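Local coordinates for pyridoxal phosphate homeostasis protein (Bifidobacterium adolescentis ATCC 15703, PDB 3CPG), which probably binds pyridoxal 5'-phosphate and takes part in keeping the cell's supply of this cofactor in balance, at residues R21-R35 and G257-F268. Numbering follows the deposited sequence.
With ACT (acetate ion), chain B.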
loop_
_atom_site.group_PDB
_atom_site.type_symbol
_atom_site.label_atom_id
_atom_site.label_comp_id
_atom_site.label_asym_id
_atom_site.label_seq_id
_atom_site.Cartn_x
_atom_site.Cartn_y
_atom_site.Cartn_z
ATOM N N ARG A 21 -11.012 14.256 18.732
ATOM C CA ARG A 21 -10.225 13.261 18.003
ATOM C C ARG A 21 -10.584 13.287 16.519
ATOM O O ARG A 21 -9.708 13.205 15.656
ATOM C CB ARG A 21 -10.482 11.859 18.558
ATOM C CG ARG A 21 -9.651 10.769 17.889
ATOM C CD ARG A 21 -8.182 10.891 18.258
ATOM N NE ARG A 21 -7.361 9.932 17.524
ATOM C CZ ARG A 21 -6.283 10.263 16.819
ATOM N NH1 ARG A 21 -5.894 11.532 16.755
ATOM N NH2 ARG A 21 -5.607 9.330 16.165
ATOM N N ALA A 22 -11.876 13.389 16.224
ATOM C CA ALA A 22 -12.323 13.435 14.839
ATOM C C ALA A 22 -11.723 14.659 14.148
ATOM O O ALA A 22 -11.352 14.597 12.974
ATOM C CB ALA A 22 -13.842 13.485 14.777
ATOM N N ARG A 23 -11.630 15.772 14.875
ATOM C CA ARG A 23 -11.060 16.992 14.310
ATOM C C ARG A 23 -9.572 16.819 14.022
ATOM O O ARG A 23 -9.083 17.247 12.976
ATOM C CB ARG A 23 -11.253 18.187 15.256
ATOM C CG ARG A 23 -12.691 18.664 15.405
ATOM C CD ARG A 23 -12.749 20.086 15.966
ATOM N NE ARG A 23 -12.191 20.193 17.314
ATOM C CZ ARG A 23 -12.844 19.871 18.428
ATOM N NH1 ARG A 23 -14.089 19.420 18.368
ATOM N NH2 ARG A 23 -12.250 19.999 19.606
ATOM N N GLU A 24 -8.855 16.189 14.950
ATOM C CA GLU A 24 -7.421 15.965 14.782
ATOM C C GLU A 24 -7.150 15.161 13.516
ATOM O O GLU A 24 -6.277 15.503 12.724
ATOM C CB GLU A 24 -6.846 15.196 15.975
ATOM C CG GLU A 24 -7.021 15.871 17.327
ATOM C CD GLU A 24 -6.379 15.079 18.450
ATOM O OE1 GLU A 24 -6.578 13.845 18.502
ATOM O OE2 GLU A 24 -5.681 15.689 19.290
ATOM N N ILE A 25 -7.901 14.080 13.342
ATOM C CA ILE A 25 -7.732 13.212 12.182
ATOM C C ILE A 25 -8.117 13.922 10.890
ATOM O O ILE A 25 -7.458 13.759 9.861
ATOM C CB ILE A 25 -8.565 11.922 12.356
ATOM C CG1 ILE A 25 -8.029 11.147 13.560
ATOM C CG2 ILE A 25 -8.507 11.057 11.090
ATOM C CD1 ILE A 25 -8.786 9.867 13.871
ATOM N N THR A 26 -9.175 14.722 10.946
ATOM C CA THR A 26 -9.627 15.447 9.769
ATOM C C THR A 26 -8.564 16.449 9.324
ATOM O O THR A 26 -8.261 16.554 8.134
ATOM C CB THR A 26 -10.951 16.177 10.049
ATOM O OG1 THR A 26 -11.972 15.215 10.344
ATOM C CG2 THR A 26 -11.373 17.001 8.843
ATOM N N ASP A 27 -7.994 17.176 10.281
ATOM C CA ASP A 27 -6.961 18.155 9.966
ATOM C C ASP A 27 -5.710 17.437 9.478
ATOM O O ASP A 27 -5.001 17.931 8.600
ATOM C CB ASP A 27 -6.621 19.005 11.193
ATOM C CG ASP A 27 -7.755 19.925 11.600
ATOM O OD1 ASP A 27 -8.570 20.292 10.730
ATOM O OD2 ASP A 27 -7.821 20.298 12.790
ATOM N N GLY A 28 -5.448 16.268 10.055
ATOM C CA GLY A 28 -4.290 15.485 9.652
ATOM C C GLY A 28 -4.386 15.085 8.193
ATOM O O GLY A 28 -3.421 15.224 7.433
ATOM N N VAL A 29 -5.553 14.584 7.794
ATOM C CA VAL A 29 -5.772 14.173 6.413
ATOM C C VAL A 29 -5.665 15.369 5.479
ATOM O O VAL A 29 -5.043 15.289 4.424
ATOM C CB VAL A 29 -7.170 13.539 6.218
ATOM C CG1 VAL A 29 -7.430 13.306 4.732
ATOM C CG2 VAL A 29 -7.260 12.228 6.971
ATOM N N HIS A 30 -6.275 16.482 5.866
ATOM C CA HIS A 30 -6.230 17.670 5.029
ATOM C C HIS A 30 -4.807 18.194 4.863
ATOM O O HIS A 30 -4.420 18.588 3.764
ATOM C CB HIS A 30 -7.153 18.749 5.602
ATOM C CG HIS A 30 -8.607 18.403 5.503
ATOM N ND1 HIS A 30 -9.593 19.115 6.152
ATOM C CD2 HIS A 30 -9.242 17.427 4.810
ATOM C CE1 HIS A 30 -10.772 18.595 5.862
ATOM N NE2 HIS A 30 -10.587 17.570 5.049
ATOM N N ARG A 31 -4.024 18.191 5.941
ATOM C CA ARG A 31 -2.640 18.666 5.865
ATOM C C ARG A 31 -1.825 17.778 4.929
ATOM O O ARG A 31 -1.024 18.265 4.132
ATOM C CB ARG A 31 -1.974 18.668 7.247
ATOM C CG ARG A 31 -2.291 19.876 8.112
ATOM C CD ARG A 31 -1.255 20.031 9.220
ATOM N NE ARG A 31 -1.270 18.911 10.158
ATOM C CZ ARG A 31 -2.188 18.740 11.103
ATOM N NH1 ARG A 31 -3.171 19.620 11.241
ATOM N NH2 ARG A 31 -2.123 17.693 11.912
ATOM N N VAL A 32 -2.032 16.472 5.037
ATOM C CA VAL A 32 -1.318 15.518 4.198
ATOM C C VAL A 32 -1.718 15.673 2.737
ATOM O O VAL A 32 -0.867 15.622 1.850
ATOM C CB VAL A 32 -1.584 14.062 4.653
ATOM C CG1 VAL A 32 -1.035 13.074 3.622
ATOM C CG2 VAL A 32 -0.922 13.820 6.008
ATOM N N LEU A 33 -3.009 15.859 2.478
ATOM C CA LEU A 33 -3.462 16.031 1.104
ATOM C C LEU A 33 -2.838 17.288 0.517
ATOM O O LEU A 33 -2.446 17.302 -0.652
ATOM C CB LEU A 33 -4.985 16.124 1.037
ATOM C CG LEU A 33 -5.720 14.807 1.276
ATOM C CD1 LEU A 33 -7.223 15.048 1.260
ATOM C CD2 LEU A 33 -5.324 13.797 0.205
ATOM N N ASP A 34 -2.744 18.340 1.329
ATOM C CA ASP A 34 -2.139 19.583 0.868
ATOM C C ASP A 34 -0.656 19.357 0.583
ATOM O O ASP A 34 -0.125 19.863 -0.402
ATOM C CB ASP A 34 -2.296 20.701 1.908
ATOM C CG ASP A 34 -3.732 21.187 2.044
ATOM O OD1 ASP A 34 -4.535 20.979 1.111
ATOM O OD2 ASP A 34 -4.052 21.798 3.084
ATOM N N ARG A 35 0.013 18.595 1.445
ATOM C CA ARG A 35 1.435 18.310 1.250
ATOM C C ARG A 35 1.634 17.537 -0.045
ATOM O O ARG A 35 2.572 17.798 -0.800
ATOM C CB ARG A 35 1.994 17.495 2.421
ATOM C CG ARG A 35 2.216 18.297 3.687
ATOM C CD ARG A 35 2.682 17.409 4.830
ATOM N NE ARG A 35 3.952 16.749 4.537
ATOM C CZ ARG A 35 4.552 15.892 5.356
ATOM N NH1 ARG A 35 3.994 15.586 6.520
ATOM N NH2 ARG A 35 5.717 15.353 5.020
ATOM N N GLY A 257 8.756 9.973 -8.298
ATOM C CA GLY A 257 7.737 9.208 -9.004
ATOM C C GLY A 257 6.721 8.358 -8.256
ATOM O O GLY A 257 5.965 7.617 -8.885
ATOM N N SER A 258 6.680 8.454 -6.933
ATOM C CA SER A 258 5.723 7.661 -6.168
ATOM C C SER A 258 4.291 7.840 -6.665
ATOM O O SER A 258 3.898 8.944 -7.040
ATOM C CB SER A 258 5.787 8.048 -4.691
ATOM O OG SER A 258 4.764 7.390 -3.963
ATOM N N THR A 259 3.518 6.756 -6.677
ATOM C CA THR A 259 2.121 6.837 -7.097
ATOM C C THR A 259 1.224 6.531 -5.908
ATOM O O THR A 259 0.015 6.742 -5.960
ATOM C CB THR A 259 1.787 5.854 -8.232
ATOM O OG1 THR A 259 1.896 4.506 -7.755
ATOM C CG2 THR A 259 2.731 6.072 -9.407
ATOM N N ILE A 260 1.832 6.025 -4.840
ATOM C CA ILE A 260 1.117 5.714 -3.607
ATOM C C ILE A 260 2.024 6.011 -2.422
ATOM O O ILE A 260 3.118 5.466 -2.324
ATOM C CB ILE A 260 0.722 4.221 -3.492
ATOM C CG1 ILE A 260 -0.252 3.831 -4.599
ATOM C CG2 ILE A 260 0.082 3.967 -2.118
ATOM C CD1 ILE A 260 -0.628 2.357 -4.570
ATOM N N VAL A 261 1.580 6.898 -1.539
ATOM C CA VAL A 261 2.353 7.201 -0.346
ATOM C C VAL A 261 1.569 6.575 0.798
ATOM O O VAL A 261 0.341 6.618 0.798
ATOM C CB VAL A 261 2.520 8.723 -0.116
ATOM C CG1 VAL A 261 3.401 9.312 -1.213
ATOM C CG2 VAL A 261 1.162 9.414 -0.080
ATOM N N ARG A 262 2.283 5.963 1.741
ATOM C CA ARG A 262 1.666 5.300 2.889
ATOM C C ARG A 262 1.893 6.165 4.122
ATOM O O ARG A 262 3.002 6.243 4.639
ATOM C CB ARG A 262 2.297 3.917 3.089
ATOM C CG ARG A 262 2.273 3.042 1.842
ATOM C CD ARG A 262 2.754 1.633 2.155
ATOM N NE ARG A 262 4.086 1.629 2.756
ATOM C CZ ARG A 262 5.220 1.797 2.081
ATOM N NH1 ARG A 262 5.200 1.979 0.767
ATOM N NH2 ARG A 262 6.379 1.792 2.726
ATOM N N VAL A 263 0.828 6.801 4.601
ATOM C CA VAL A 263 0.940 7.712 5.731
ATOM C C VAL A 263 0.176 7.297 6.985
ATOM O O VAL A 263 -1.021 7.007 6.938
ATOM C CB VAL A 263 0.473 9.126 5.309
ATOM C CG1 VAL A 263 0.754 10.127 6.418
ATOM C CG2 VAL A 263 1.180 9.538 4.019
ATOM N N GLY A 264 0.887 7.284 8.107
ATOM C CA GLY A 264 0.280 6.925 9.373
ATOM C C GLY A 264 0.289 8.085 10.354
ATOM O O GLY A 264 -0.740 8.711 10.596
ATOM N N THR A 265 1.466 8.382 10.896
ATOM C CA THR A 265 1.631 9.447 11.882
ATOM C C THR A 265 1.106 10.830 11.491
ATOM O O THR A 265 0.463 11.503 12.302
ATOM C CB THR A 265 3.112 9.575 12.287
ATOM O OG1 THR A 265 3.576 8.308 12.769
ATOM C CG2 THR A 265 3.285 10.609 13.379
ATOM N N ALA A 266 1.370 11.262 10.262
ATOM C CA ALA A 266 0.915 12.579 9.830
ATOM C C ALA A 266 -0.606 12.700 9.859
ATOM O O ALA A 266 -1.148 13.807 9.897
ATOM C CB ALA A 266 1.439 12.886 8.431
ATOM N N ILE A 267 -1.290 11.560 9.844
ATOM C CA ILE A 267 -2.749 11.543 9.867
ATOM C C ILE A 267 -3.309 11.314 11.263
ATOM O O ILE A 267 -4.143 12.086 11.747
ATOM C CB ILE A 267 -3.314 10.427 8.951
ATOM C CG1 ILE A 267 -3.058 10.774 7.482
ATOM C CG2 ILE A 267 -4.814 10.238 9.212
ATOM C CD1 ILE A 267 -3.451 9.676 6.520
ATOM N N PHE A 268 -2.842 10.251 11.902
ATOM C CA PHE A 268 -3.316 9.867 13.222
ATOM C C PHE A 268 -2.481 10.378 14.392
ATOM O O PHE A 268 -2.892 10.237 15.549
ATOM C CB PHE A 268 -3.408 8.342 13.281
ATOM C CG PHE A 268 -4.318 7.758 12.240
ATOM C CD1 PHE A 268 -5.695 7.946 12.320
ATOM C CD2 PHE A 268 -3.800 7.039 11.166
ATOM C CE1 PHE A 268 -6.548 7.426 11.344
ATOM C CE2 PHE A 268 -4.643 6.516 10.187
ATOM C CZ PHE A 268 -6.023 6.711 10.277
HETATM C C ACT B . 4.265 7.008 9.080
HETATM O O ACT B . 3.524 6.635 9.971
HETATM O OXT ACT B . 3.800 7.515 8.072
HETATM C CH3 ACT B . 5.757 6.840 9.224
HETATM O O HOH W 1 -4.518 12.926 14.485
HETATM O O HOH W 2 -0.069 16.233 9.946
#
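Val32 and Ala266 meet at the tight centre of this contact, with Val32 CG2 3.5 Å from Ala266 CB. The same methyl group also touches Ile267 CG1. Both branches of Val32 reach tip to tip toward those of Val263. One turn back, Val29 CG2 lies 3.9 Å from Ile267 CG2. Gly28 lets the chain come close: its CA is 3.6 Å from Ala266 O, and a side chain there would collide with Ile267 O.

Toward the last modelled residue, Ile25 CD1 meets the edge of the Phe268 ring at CD1 (4.0 Å). Ile267 CG2 covers one face of that ring.

The outer side is polar and wetter. Arg21 NH2 donates to Phe268 O (2.9 Å), in the carbonyl plane and on a lone pair. CG of Arg21 lies anti to the backbone N (chi1 -178°) and the chain then bends at chi2 (70°), which brings one face of the guanidinium over Ile25 CG1, one turn further along the helix. Its NH1 pairs with Glu24 OE1 (3.0 Å), and NH2 has a second acid partner in Glu63. One water joins Arg21 NH1 to Ile267 O, and another joins Arg31 NE to Ala266 O. A leucine in place of Arg21 would probably leave Phe268 O without this donor and Glu24 and Glu63 without their shared cation.

The contact lays helix 19-42 against the end of strand 260-263 and the turn after it, in a TIM barrel. Leu52 and Ala54 of strand 51-55 extend the apolar core. Helix 61-69 packs on Ile25 and Phe268, while Arg35 pairs with Glu251 of helix 250-255.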